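Local coordinates for sulfonate ABC transporter, periplasmic sulfonate-binding protein SsuA (Methylobacillus flagellatus, PDB 3UIF) that is probably the periplasmic receptor of an ABC transporter, binding sulfonates or related sulfur compounds for import into the cell, at residues 121-126 with 165-170. Sequence-based numbering, arbitrary orientation.
Sequences KIALHR and GTVDGF. With SO4 (sulfate ion), chain B.
Two neighbouring parallel strands of the smaller, five-stranded sheet of this periplasmic binding protein meet here, I122 pairing with G169 and A123 with F170. The ladder starts at K121 O, which accepts D168 N at 2.8 Å and, weakly, G169 N. One step on, A123 N donates to G169 O over 2.8 Å, and the CA-H of I122 leans on the same oxygen.

D168 adds a side-chain bond at the entry to the strand. With its CG beside the backbone N (chi1 -51°), the carboxylate turns back so that OD2 takes K121 N on its anti lone pair at 3.2 Å, with an N-H...O angle of 161°. The backbone of K121 is thus gripped at both N and O. An alanine in place of D168 would probably leave K121 N without this acceptor and the start of the strand less firmly pinned. The K121 chain, bent at chi3, runs past T166, its CD 3.6 Å from T166 O, and NZ does not reach the D168 carboxylate.

A123, V167 and F170 build a small apolar cluster on one face of the sheet. A123 CB lies 4.0 Å from V167 CG1 and 3.7 Å from F170 CD1; I122 points to the other face.

Helix 155-164, ending in a Schellman motif at G165, links parallel strands 149-151 and 169-172 in a beta-alpha-beta crossover that passes over 121-124, and its L162 touches V167 and F170. Strand 149-151 flanks 121-124 on its other edge, and F170 bonds through its backbone to V104 of strand 102-106.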
loop_
_atom_site.group_PDB
_atom_site.type_symbol
_atom_site.label_atom_id
_atom_site.label_comp_id
_atom_site.label_asym_id
_atom_site.label_seq_id
_atom_site.Cartn_x
_atom_site.Cartn_y
_atom_site.Cartn_z
ATOM N N LYS A 121 -3.074 -12.415 -24.427
ATOM C CA LYS A 121 -4.061 -12.008 -23.407
ATOM C C LYS A 121 -3.463 -11.970 -21.995
ATOM O O LYS A 121 -2.990 -12.987 -21.488
ATOM C CB LYS A 121 -5.267 -12.957 -23.425
ATOM C CG LYS A 121 -6.424 -12.513 -24.316
ATOM C CD LYS A 121 -7.395 -13.654 -24.616
ATOM C CE LYS A 121 -7.032 -14.400 -25.898
ATOM N NZ LYS A 121 -7.633 -15.766 -25.965
ATOM N N ILE A 122 -3.476 -10.792 -21.373
ATOM C CA ILE A 122 -3.065 -10.654 -19.972
ATOM C C ILE A 122 -4.205 -10.091 -19.117
ATOM O O ILE A 122 -4.702 -8.980 -19.364
ATOM C CB ILE A 122 -1.757 -9.836 -19.795
ATOM C CG1 ILE A 122 -0.612 -10.460 -20.605
ATOM C CG2 ILE A 122 -1.352 -9.765 -18.324
ATOM C CD1 ILE A 122 0.525 -9.514 -20.913
ATOM N N ALA A 123 -4.606 -10.891 -18.123
ATOM C CA ALA A 123 -5.619 -10.522 -17.137
ATOM C C ALA A 123 -5.033 -9.532 -16.136
ATOM O O ALA A 123 -4.056 -9.836 -15.442
ATOM C CB ALA A 123 -6.140 -11.767 -16.423
ATOM N N LEU A 124 -5.615 -8.338 -16.082
ATOM C CA LEU A 124 -5.136 -7.297 -15.175
ATOM C C LEU A 124 -6.287 -6.431 -14.690
ATOM O O LEU A 124 -7.079 -5.934 -15.496
ATOM C CB LEU A 124 -4.088 -6.426 -15.868
ATOM C CG LEU A 124 -3.764 -5.046 -15.278
ATOM C CD1 LEU A 124 -2.964 -5.133 -13.978
ATOM C CD2 LEU A 124 -3.039 -4.189 -16.311
ATOM N N HIS A 125 -6.376 -6.236 -13.377
ATOM C CA HIS A 125 -7.439 -5.393 -12.847
ATOM C C HIS A 125 -7.153 -3.929 -13.022
ATOM O O HIS A 125 -6.490 -3.311 -12.193
ATOM C CB HIS A 125 -7.757 -5.715 -11.394
ATOM C CG HIS A 125 -9.152 -5.303 -10.986
ATOM N ND1 HIS A 125 -9.524 -5.160 -9.700
ATOM C CD2 HIS A 125 -10.267 -4.981 -11.757
ATOM C CE1 HIS A 125 -10.810 -4.776 -9.652
ATOM N NE2 HIS A 125 -11.264 -4.672 -10.911
ATOM N N ARG A 126 -7.683 -3.366 -14.101
ATOM C CA ARG A 126 -7.407 -1.973 -14.471
ATOM C C ARG A 126 -7.871 -0.939 -13.446
ATOM O O ARG A 126 -8.888 -1.128 -12.779
ATOM C CB ARG A 126 -7.965 -1.679 -15.852
ATOM C CG ARG A 126 -7.366 -2.626 -16.876
ATOM C CD ARG A 126 -7.604 -2.149 -18.287
ATOM N NE ARG A 126 -6.615 -1.164 -18.691
ATOM C CZ ARG A 126 -6.456 -0.756 -19.943
ATOM N NH1 ARG A 126 -7.221 -1.255 -20.914
ATOM N NH2 ARG A 126 -5.524 0.146 -20.225
ATOM N N GLY A 165 -6.284 -21.379 -18.916
ATOM C CA GLY A 165 -5.655 -21.052 -20.195
ATOM C C GLY A 165 -6.547 -20.170 -21.060
ATOM O O GLY A 165 -6.443 -20.178 -22.285
ATOM N N THR A 166 -7.441 -19.427 -20.410
ATOM C CA THR A 166 -8.303 -18.429 -21.055
ATOM C C THR A 166 -7.510 -17.139 -21.316
ATOM O O THR A 166 -7.779 -16.417 -22.273
ATOM C CB THR A 166 -9.584 -18.195 -20.212
ATOM O OG1 THR A 166 -10.553 -19.200 -20.556
ATOM C CG2 THR A 166 -10.193 -16.785 -20.414
ATOM N N VAL A 167 -6.529 -16.871 -20.463
ATOM C CA VAL A 167 -5.518 -15.843 -20.716
ATOM C C VAL A 167 -4.133 -16.486 -20.754
ATOM O O VAL A 167 -3.962 -17.643 -20.383
ATOM C CB VAL A 167 -5.529 -14.716 -19.653
ATOM C CG1 VAL A 167 -6.827 -13.926 -19.719
ATOM C CG2 VAL A 167 -5.293 -15.283 -18.260
ATOM N N ASP A 168 -3.149 -15.729 -21.205
ATOM C CA ASP A 168 -1.794 -16.242 -21.329
ATOM C C ASP A 168 -0.887 -15.656 -20.234
ATOM O O ASP A 168 0.250 -16.084 -20.048
ATOM C CB ASP A 168 -1.287 -15.957 -22.741
ATOM C CG ASP A 168 -2.280 -16.430 -23.825
ATOM O OD1 ASP A 168 -2.511 -17.656 -23.963
ATOM O OD2 ASP A 168 -2.845 -15.574 -24.544
ATOM N N GLY A 169 -1.419 -14.688 -19.494
ATOM C CA GLY A 169 -0.707 -14.074 -18.384
ATOM C C GLY A 169 -1.645 -13.390 -17.413
ATOM O O GLY A 169 -2.768 -13.024 -17.764
ATOM N N PHE A 170 -1.175 -13.196 -16.186
ATOM C CA PHE A 170 -2.000 -12.624 -15.131
ATOM C C PHE A 170 -1.121 -11.738 -14.271
ATOM O O PHE A 170 -0.121 -12.180 -13.730
ATOM C CB PHE A 170 -2.655 -13.767 -14.323
ATOM C CG PHE A 170 -3.413 -13.329 -13.092
ATOM C CD1 PHE A 170 -4.406 -12.359 -13.160
ATOM C CD2 PHE A 170 -3.161 -13.932 -11.863
ATOM C CE1 PHE A 170 -5.117 -11.985 -12.023
ATOM C CE2 PHE A 170 -3.873 -13.563 -10.726
ATOM C CZ PHE A 170 -4.856 -12.595 -10.807
HETATM S S SO4 B . -9.594 -5.818 -6.247
HETATM O O1 SO4 B . -9.306 -6.926 -5.287
HETATM O O2 SO4 B . -9.300 -4.540 -5.530
HETATM O O3 SO4 B . -8.773 -5.936 -7.485
HETATM O O4 SO4 B . -10.999 -5.873 -6.738
#